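Long-range contacts in heroin esterase (Rhodococcus sp., PDB 1LZL), which probably hydrolyses the acetyl ester groups of heroin, acting as a serine esterase of the alpha/beta hydrolase fold: residues V81-I85 and S98-C102; N115-R119 and D132-A136; S45-V49 and V103-R107. One frame throughout, in Å; residues are numbered along the deposited sequence.

Contact 1 (V81-I85 and S98-C102)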
loop_
_atom_site.group_PDB
_atom_site.type_symbol
_atom_site.label_atom_id
_atom_site.label_comp_id
_atom_site.label_asym_id
_atom_site.label_seq_id
_atom_site.Cartn_x
_atom_site.Cartn_y
_atom_site.Cartn_z
ATOM N N VAL A 81 -0.586 -6.427 -15.114
ATOM C CA VAL A 81 0.199 -5.392 -14.449
ATOM C C VAL A 81 -0.318 -5.175 -13.021
ATOM O O VAL A 81 -1.521 -5.215 -12.795
ATOM C CB VAL A 81 0.165 -4.081 -15.228
ATOM C CG1 VAL A 81 -1.260 -3.551 -15.368
ATOM C CG2 VAL A 81 1.076 -3.012 -14.595
ATOM N N LEU A 82 0.595 -4.934 -12.090
ATOM C CA LEU A 82 0.270 -4.532 -10.734
ATOM C C LEU A 82 0.594 -3.041 -10.623
ATOM O O LEU A 82 1.768 -2.688 -10.786
ATOM C CB LEU A 82 1.081 -5.329 -9.720
ATOM C CG LEU A 82 1.032 -4.847 -8.254
ATOM C CD1 LEU A 82 -0.389 -4.949 -7.686
ATOM C CD2 LEU A 82 2.054 -5.656 -7.449
ATOM N N LEU A 83 -0.394 -2.207 -10.344
ATOM C CA LEU A 83 -0.131 -0.808 -9.975
ATOM C C LEU A 83 0.180 -0.855 -8.485
ATOM O O LEU A 83 -0.646 -1.312 -7.702
ATOM C CB LEU A 83 -1.361 0.047 -10.297
ATOM C CG LEU A 83 -1.200 1.547 -10.068
ATOM C CD1 LEU A 83 -0.485 2.216 -11.203
ATOM C CD2 LEU A 83 -2.558 2.252 -9.919
ATOM N N TRP A 84 1.364 -0.426 -8.067
ATOM C CA TRP A 84 1.793 -0.560 -6.698
ATOM C C TRP A 84 2.021 0.812 -6.077
ATOM O O TRP A 84 2.552 1.712 -6.744
ATOM C CB TRP A 84 3.146 -1.350 -6.634
ATOM C CG TRP A 84 3.565 -1.483 -5.191
ATOM C CD1 TRP A 84 4.570 -0.832 -4.568
ATOM C CD2 TRP A 84 2.930 -2.323 -4.234
ATOM N NE1 TRP A 84 4.622 -1.218 -3.260
ATOM C CE2 TRP A 84 3.635 -2.132 -3.026
ATOM C CE3 TRP A 84 1.866 -3.222 -4.249
ATOM C CZ2 TRP A 84 3.315 -2.794 -1.839
ATOM C CZ3 TRP A 84 1.528 -3.895 -3.071
ATOM C CH2 TRP A 84 2.261 -3.676 -1.873
ATOM N N ILE A 85 1.639 0.962 -4.818
ATOM C CA ILE A 85 1.689 2.245 -4.123
ATOM C C ILE A 85 2.360 2.038 -2.778
ATOM O O ILE A 85 1.895 1.303 -1.879
ATOM C CB ILE A 85 0.248 2.794 -3.952
ATOM C CG1 ILE A 85 -0.503 2.794 -5.301
ATOM C CG2 ILE A 85 0.268 4.157 -3.310
ATOM C CD1 ILE A 85 -2.007 3.013 -5.146
ATOM N N SER A 98 10.001 0.756 -2.670
ATOM C CA SER A 98 9.316 -0.503 -2.960
ATOM C C SER A 98 9.940 -1.273 -4.117
ATOM O O SER A 98 9.374 -2.308 -4.527
ATOM C CB SER A 98 7.842 -0.244 -3.258
ATOM O OG SER A 98 7.106 0.175 -2.149
ATOM N N ASP A 99 11.076 -0.827 -4.628
ATOM C CA ASP A 99 11.699 -1.617 -5.696
ATOM C C ASP A 99 11.905 -3.092 -5.352
ATOM O O ASP A 99 11.634 -3.914 -6.236
ATOM C CB ASP A 99 13.062 -1.013 -6.059
ATOM C CG ASP A 99 13.051 0.167 -6.986
ATOM O OD1 ASP A 99 11.977 0.641 -7.447
ATOM O OD2 ASP A 99 14.152 0.678 -7.324
ATOM N N PRO A 100 12.290 -3.492 -4.150
ATOM C CA PRO A 100 12.490 -4.936 -3.895
ATOM C C PRO A 100 11.272 -5.782 -4.223
ATOM O O PRO A 100 11.336 -6.773 -4.949
ATOM C CB PRO A 100 12.840 -4.966 -2.402
ATOM C CG PRO A 100 13.548 -3.655 -2.168
ATOM C CD PRO A 100 12.675 -2.697 -2.958
ATOM N N PHE A 101 10.114 -5.345 -3.734
ATOM C CA PHE A 101 8.870 -6.087 -3.968
ATOM C C PHE A 101 8.491 -6.045 -5.441
ATOM O O PHE A 101 8.042 -7.053 -6.004
ATOM C CB PHE A 101 7.723 -5.536 -3.092
ATOM C CG PHE A 101 6.407 -6.289 -3.288
ATOM C CD1 PHE A 101 6.360 -7.664 -3.025
ATOM C CD2 PHE A 101 5.276 -5.623 -3.760
ATOM C CE1 PHE A 101 5.155 -8.351 -3.224
ATOM C CE2 PHE A 101 4.055 -6.290 -3.905
ATOM C CZ PHE A 101 4.022 -7.664 -3.641
ATOM N N CYS A 102 8.631 -4.880 -6.074
ATOM C CA CYS A 102 8.199 -4.778 -7.483
ATOM C C CYS A 102 9.066 -5.667 -8.385
ATOM O O CYS A 102 8.575 -6.298 -9.315
ATOM C CB CYS A 102 8.226 -3.303 -7.912
ATOM S SG CYS A 102 6.972 -2.348 -7.001
#
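Trp84 of the strand 79-85 meets Ser98, Phe101 and Cys102, at the N-cap and in the first turn of helix 99-109, and most of the contact is aromatic. The Phe101 ring comes edge-on over one face of the indole in an edge-to-face pair, its centroid 4.8 Å from that of the six-membered ring and the planes 58° apart. Phe101 CE2 makes the closest approach, 3.6 Å from Trp84 CZ3. Both rings reach across because each CG lies anti to its own backbone N, with chi1 -179° for Phe101.

Sulfur joins in at the five-membered ring: Cys102 SG sits obliquely to it, 3.7 Å from Trp84 CD1. Leu82 adds a little apolar packing, its CD2 4.1 Å from Phe101 CE2.

The polar part is one weak hydrogen bond at the indole edge, from Trp84 NE1 to Ser98 OG at 3.1 Å, bent to 149°. Ser98 occupies the N-cap position, yet its hydroxyl turns to the indole and makes no capping bond.

Trp84 also touches Gln159 on the neighbouring strand, close to the presumed nucleophile elbow. Ring, sulfur and hydroxyl probably help to set the tilt of the indole in the buried layer between sheet and helix, with its N-H given an acceptor.

Contact 2 (N115-R119 and D132-A136)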
loop_
_atom_site.group_PDB
_atom_site.type_symbol
_atom_site.label_atom_id
_atom_site.label_comp_id
_atom_site.label_asym_id
_atom_site.label_seq_id
_atom_site.Cartn_x
_atom_site.Cartn_y
_atom_site.Cartn_z
ATOM N N ASN A 115 5.002 1.108 -10.400
ATOM C CA ASN A 115 5.213 1.599 -9.034
ATOM C C ASN A 115 5.122 3.114 -8.984
ATOM O O ASN A 115 5.933 3.829 -9.588
ATOM C CB ASN A 115 6.590 1.073 -8.667
ATOM C CG ASN A 115 7.056 1.401 -7.278
ATOM O OD1 ASN A 115 6.253 1.888 -6.478
ATOM N ND2 ASN A 115 8.335 1.184 -6.988
ATOM N N VAL A 116 4.090 3.633 -8.318
ATOM C CA VAL A 116 3.706 5.054 -8.514
ATOM C C VAL A 116 4.372 6.043 -7.565
ATOM O O VAL A 116 4.306 5.882 -6.328
ATOM C CB VAL A 116 2.177 5.191 -8.361
ATOM C CG1 VAL A 116 1.749 6.632 -8.613
ATOM C CG2 VAL A 116 1.388 4.254 -9.263
ATOM N N GLU A 117 4.992 7.075 -8.114
ATOM C CA GLU A 117 5.564 8.171 -7.305
ATOM C C GLU A 117 4.501 9.219 -7.033
ATOM O O GLU A 117 4.355 10.206 -7.753
ATOM C CB GLU A 117 6.765 8.774 -8.016
ATOM C CG GLU A 117 7.553 9.721 -7.106
ATOM C CD GLU A 117 8.491 8.970 -6.218
ATOM O OE1 GLU A 117 8.086 8.543 -5.128
ATOM O OE2 GLU A 117 9.660 8.782 -6.592
ATOM N N TYR A 118 3.665 8.986 -6.010
ATOM C CA TYR A 118 2.666 9.995 -5.663
ATOM C C TYR A 118 3.252 11.121 -4.846
ATOM O O TYR A 118 4.300 10.959 -4.178
ATOM C CB TYR A 118 1.485 9.340 -4.954
ATOM C CG TYR A 118 1.791 8.630 -3.648
ATOM C CD1 TYR A 118 1.738 9.337 -2.449
ATOM C CD2 TYR A 118 2.120 7.291 -3.629
ATOM C CE1 TYR A 118 2.033 8.647 -1.265
ATOM C CE2 TYR A 118 2.404 6.585 -2.457
ATOM C CZ TYR A 118 2.353 7.297 -1.288
ATOM O OH TYR A 118 2.602 6.660 -0.082
ATOM N N ARG A 119 2.577 12.263 -4.887
ATOM C CA ARG A 119 3.063 13.369 -4.053
ATOM C C ARG A 119 2.765 13.158 -2.571
ATOM O O ARG A 119 1.699 12.658 -2.210
ATOM C CB ARG A 119 2.337 14.643 -4.491
ATOM C CG ARG A 119 2.817 15.173 -5.841
ATOM C CD ARG A 119 1.939 16.341 -6.304
ATOM N NE ARG A 119 0.587 15.784 -6.543
ATOM C CZ ARG A 119 -0.477 16.532 -6.784
ATOM N NH1 ARG A 119 -0.361 17.875 -6.814
ATOM N NH2 ARG A 119 -1.681 15.973 -6.978
ATOM N N ASP A 132 -3.092 11.322 -7.839
ATOM C CA ASP A 132 -1.905 10.882 -8.575
ATOM C C ASP A 132 -1.979 9.391 -8.867
ATOM O O ASP A 132 -1.587 8.920 -9.938
ATOM C CB ASP A 132 -0.624 11.151 -7.762
ATOM C CG ASP A 132 -0.362 12.645 -7.610
ATOM O OD1 ASP A 132 -0.923 13.462 -8.377
ATOM O OD2 ASP A 132 0.468 12.984 -6.709
ATOM N N CYS A 133 -2.497 8.619 -7.888
ATOM C CA CYS A 133 -2.575 7.157 -8.102
ATOM C C CYS A 133 -3.628 6.847 -9.178
ATOM O O CYS A 133 -3.424 5.958 -10.014
ATOM C CB CYS A 133 -2.927 6.489 -6.768
ATOM S SG CYS A 133 -1.568 6.616 -5.541
ATOM N N TYR A 134 -4.735 7.598 -9.115
ATOM C CA TYR A 134 -5.783 7.326 -10.137
ATOM C C TYR A 134 -5.302 7.794 -11.510
ATOM O O TYR A 134 -5.581 7.125 -12.506
ATOM C CB TYR A 134 -7.105 7.948 -9.702
ATOM C CG TYR A 134 -8.263 7.675 -10.626
ATOM C CD1 TYR A 134 -8.682 6.366 -10.805
ATOM C CD2 TYR A 134 -8.903 8.699 -11.290
ATOM C CE1 TYR A 134 -9.730 6.078 -11.644
ATOM C CE2 TYR A 134 -9.982 8.405 -12.142
ATOM C CZ TYR A 134 -10.372 7.103 -12.290
ATOM O OH TYR A 134 -11.425 6.751 -13.142
ATOM N N ALA A 135 -4.555 8.896 -11.515
ATOM C CA ALA A 135 -4.001 9.349 -12.795
ATOM C C ALA A 135 -3.086 8.304 -13.395
ATOM O O ALA A 135 -3.104 8.082 -14.617
ATOM C CB ALA A 135 -3.272 10.664 -12.575
ATOM N N ALA A 136 -2.278 7.646 -12.561
ATOM C CA ALA A 136 -1.372 6.599 -13.037
ATOM C C ALA A 136 -2.193 5.431 -13.543
ATOM O O ALA A 136 -1.902 4.806 -14.560
ATOM C CB ALA A 136 -0.442 6.159 -11.880
#
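Arg119 and Asp132 cross at about a right angle, the guanidinium meeting the carboxylate through NE and NH2. Their planes are 39° apart, and the two ends of the pairing differ. NE points almost straight at Asp132 OD2, 2.8 Å away at 170°, in the guanidinium plane and on the syn lone pair of the oxygen. NH2 reaches Asp132 OD1 at 3.0 Å, but that bond is weak and strongly bent. A turn at chi3 brings the arginine chain back toward the helix. The anti lone pair of Asp132 OD2 takes the backbone N of Arg119 at 2.9 Å, so this one oxygen holds both main chain and side chain of the same residue. Arg119 NH2 has a second acid in Asp62.

Tyr118 shows its CB to the helix, 4.0 Å from Asp132 CB and 4.1 Å from Cys133 SG, with the sulfur oblique to the ring. Its CG stands between backbone N and carbonyl carbon, chi1 61°, which leads the ring away to stack on His86, whose carbonyl takes the hydroxyl. Further back, Val116 CG2 packs against Ala136 CB at 3.7 Å.

A helix laid on the sheet through small apolar side chains, with the loop leaving the strand's C-terminal end tied down by charge, suits the alpha/beta hydrolase core, here strand 112-116 beneath helix 128-142.

Contact 3 (S45-V49 and V103-R107)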
loop_
_atom_site.group_PDB
_atom_site.type_symbol
_atom_site.label_atom_id
_atom_site.label_comp_id
_atom_site.label_asym_id
_atom_site.label_seq_id
_atom_site.Cartn_x
_atom_site.Cartn_y
_atom_site.Cartn_z
ATOM N N SER A 45 19.251 -6.859 -6.365
ATOM C CA SER A 45 19.428 -7.442 -7.683
ATOM C C SER A 45 18.238 -7.153 -8.589
ATOM O O SER A 45 17.071 -7.344 -8.201
ATOM C CB SER A 45 19.630 -8.977 -7.576
ATOM O OG SER A 45 19.647 -9.552 -8.865
ATOM N N PHE A 46 18.590 -6.715 -9.795
ATOM C CA PHE A 46 17.627 -6.496 -10.850
ATOM C C PHE A 46 17.762 -7.522 -11.964
ATOM O O PHE A 46 17.316 -7.369 -13.082
ATOM C CB PHE A 46 17.783 -5.075 -11.383
ATOM C CG PHE A 46 17.301 -3.986 -10.444
ATOM C CD1 PHE A 46 18.013 -3.570 -9.346
ATOM C CD2 PHE A 46 16.058 -3.394 -10.715
ATOM C CE1 PHE A 46 17.514 -2.583 -8.515
ATOM C CE2 PHE A 46 15.575 -2.382 -9.890
ATOM C CZ PHE A 46 16.299 -1.964 -8.778
ATOM N N ASP A 47 18.403 -8.658 -11.629
ATOM C CA ASP A 47 18.524 -9.751 -12.588
ATOM C C ASP A 47 17.153 -10.193 -13.078
ATOM O O ASP A 47 16.245 -10.360 -12.281
ATOM C CB ASP A 47 19.249 -10.961 -11.989
ATOM C CG ASP A 47 19.748 -11.895 -13.079
ATOM O OD1 ASP A 47 20.454 -11.450 -14.016
ATOM O OD2 ASP A 47 19.414 -13.097 -12.989
ATOM N N GLY A 48 17.037 -10.380 -14.387
ATOM C CA GLY A 48 15.888 -10.826 -15.089
ATOM C C GLY A 48 14.807 -9.774 -15.239
ATOM O O GLY A 48 13.727 -10.120 -15.712
ATOM N N VAL A 49 15.003 -8.532 -14.859
ATOM C CA VAL A 49 13.957 -7.524 -15.065
ATOM C C VAL A 49 14.591 -6.226 -15.549
ATOM O O VAL A 49 15.823 -6.099 -15.471
ATOM C CB VAL A 49 13.115 -7.220 -13.805
ATOM C CG1 VAL A 49 12.534 -8.477 -13.200
ATOM C CG2 VAL A 49 13.946 -6.455 -12.768
ATOM N N VAL A 103 10.381 -5.698 -8.080
ATOM C CA VAL A 103 11.257 -6.606 -8.826
ATOM C C VAL A 103 10.831 -8.054 -8.596
ATOM O O VAL A 103 10.771 -8.877 -9.521
ATOM C CB VAL A 103 12.710 -6.374 -8.387
ATOM C CG1 VAL A 103 13.632 -7.505 -8.836
ATOM C CG2 VAL A 103 13.188 -5.037 -8.954
ATOM N N GLU A 104 10.520 -8.388 -7.332
ATOM C CA GLU A 104 10.092 -9.763 -7.032
ATOM C C GLU A 104 8.896 -10.210 -7.853
ATOM O O GLU A 104 8.810 -11.311 -8.422
ATOM C CB GLU A 104 9.815 -9.903 -5.506
ATOM C CG GLU A 104 9.580 -11.369 -5.137
ATOM C CD GLU A 104 9.339 -11.666 -3.672
ATOM O OE1 GLU A 104 8.888 -10.722 -2.970
ATOM O OE2 GLU A 104 9.573 -12.824 -3.197
ATOM N N VAL A 105 7.896 -9.319 -7.907
ATOM C CA VAL A 105 6.666 -9.647 -8.655
ATOM C C VAL A 105 6.999 -9.824 -10.146
ATOM O O VAL A 105 6.541 -10.778 -10.775
ATOM C CB VAL A 105 5.639 -8.520 -8.428
ATOM C CG1 VAL A 105 4.509 -8.603 -9.428
ATOM C CG2 VAL A 105 5.153 -8.582 -6.969
ATOM N N ALA A 106 7.792 -8.892 -10.691
ATOM C CA ALA A 106 8.086 -8.985 -12.126
ATOM C C ALA A 106 8.887 -10.243 -12.421
ATOM O O ALA A 106 8.636 -10.997 -13.349
ATOM C CB ALA A 106 8.851 -7.769 -12.608
ATOM N N ARG A 107 9.901 -10.533 -11.607
ATOM C CA ARG A 107 10.746 -11.697 -11.857
ATOM C C ARG A 107 10.005 -13.005 -11.600
ATOM O O ARG A 107 10.072 -13.938 -12.404
ATOM C CB ARG A 107 12.007 -11.565 -10.975
ATOM C CG ARG A 107 12.958 -12.746 -11.151
ATOM C CD ARG A 107 14.037 -12.812 -10.073
ATOM N NE ARG A 107 14.995 -11.718 -10.262
ATOM C CZ ARG A 107 15.263 -10.896 -9.251
ATOM N NH1 ARG A 107 14.649 -11.082 -8.072
ATOM N NH2 ARG A 107 16.129 -9.922 -9.459
HETATM O O HOH W 1 15.805 -8.864 -6.277
#
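Arg107 reaches from helix 99-109 over Val49 to the backbone of the loop 45-49. Its CB lies 3.8 Å from Val49 CG1, so the root of the chain is apolar. CG continues anti to the backbone N, chi1 179°, and CD comes within 4.0 Å of Asp47 O before the bend at chi3 turns the guanidinium onto the loop. NE then gives Asp47 O a bond of 2.7 Å, tilted 26° from the carbonyl plane. NH2 gives the same oxygen a second, at 2.9 Å, in the carbonyl plane and on a lone pair: a side-on grip by two nitrogens on one atom. NH2 also bonds Ser45 O at 3.0 Å, from above that carbonyl's plane. NH1, at the far tip, donates to a water that in turn donates to Ser45 O.

Beneath this polar layer, Val49 CG1 touches Ala106 CB at 3.8 Å, and Val103 CG2 packs obliquely to the Phe46 ring, 3.7 Å from CE2.

The loop has its own shape: Ser45 OG accepts from Asp47 N in an ST turn, and a type II beta turn runs from Phe46 to Val49 with Gly48 at positive phi. It is a turn entering the edge strand 49-56 of an alpha/beta hydrolase sheet, fastened to a covering helix through its carbonyls.

How the contacts relate
Contacts 1 and 2 are buried and share the sheet: strands 79-85 and 112-116 are neighbours, joined by Trp84 O and Val116 N, 2.9 Å apart in a probable hydrogen bond. Ile85 packs on both Tyr118 and Cys133, carrying the core from one contact into the other. Contact 3 lies further out, partly buried, and uses the same helix 99-109 as contact 1, one turn on; Phe46 touches Asp99 between them. Contacts 2 and 3 do not meet, their nearest atoms about 7 Å apart. Chemistry follows place: aromatic and sulfur packing in contact 1, a buried aspartate paired with a partly exposed arginine in contact 2, and an arginine on backbone carbonyls with water in contact 3.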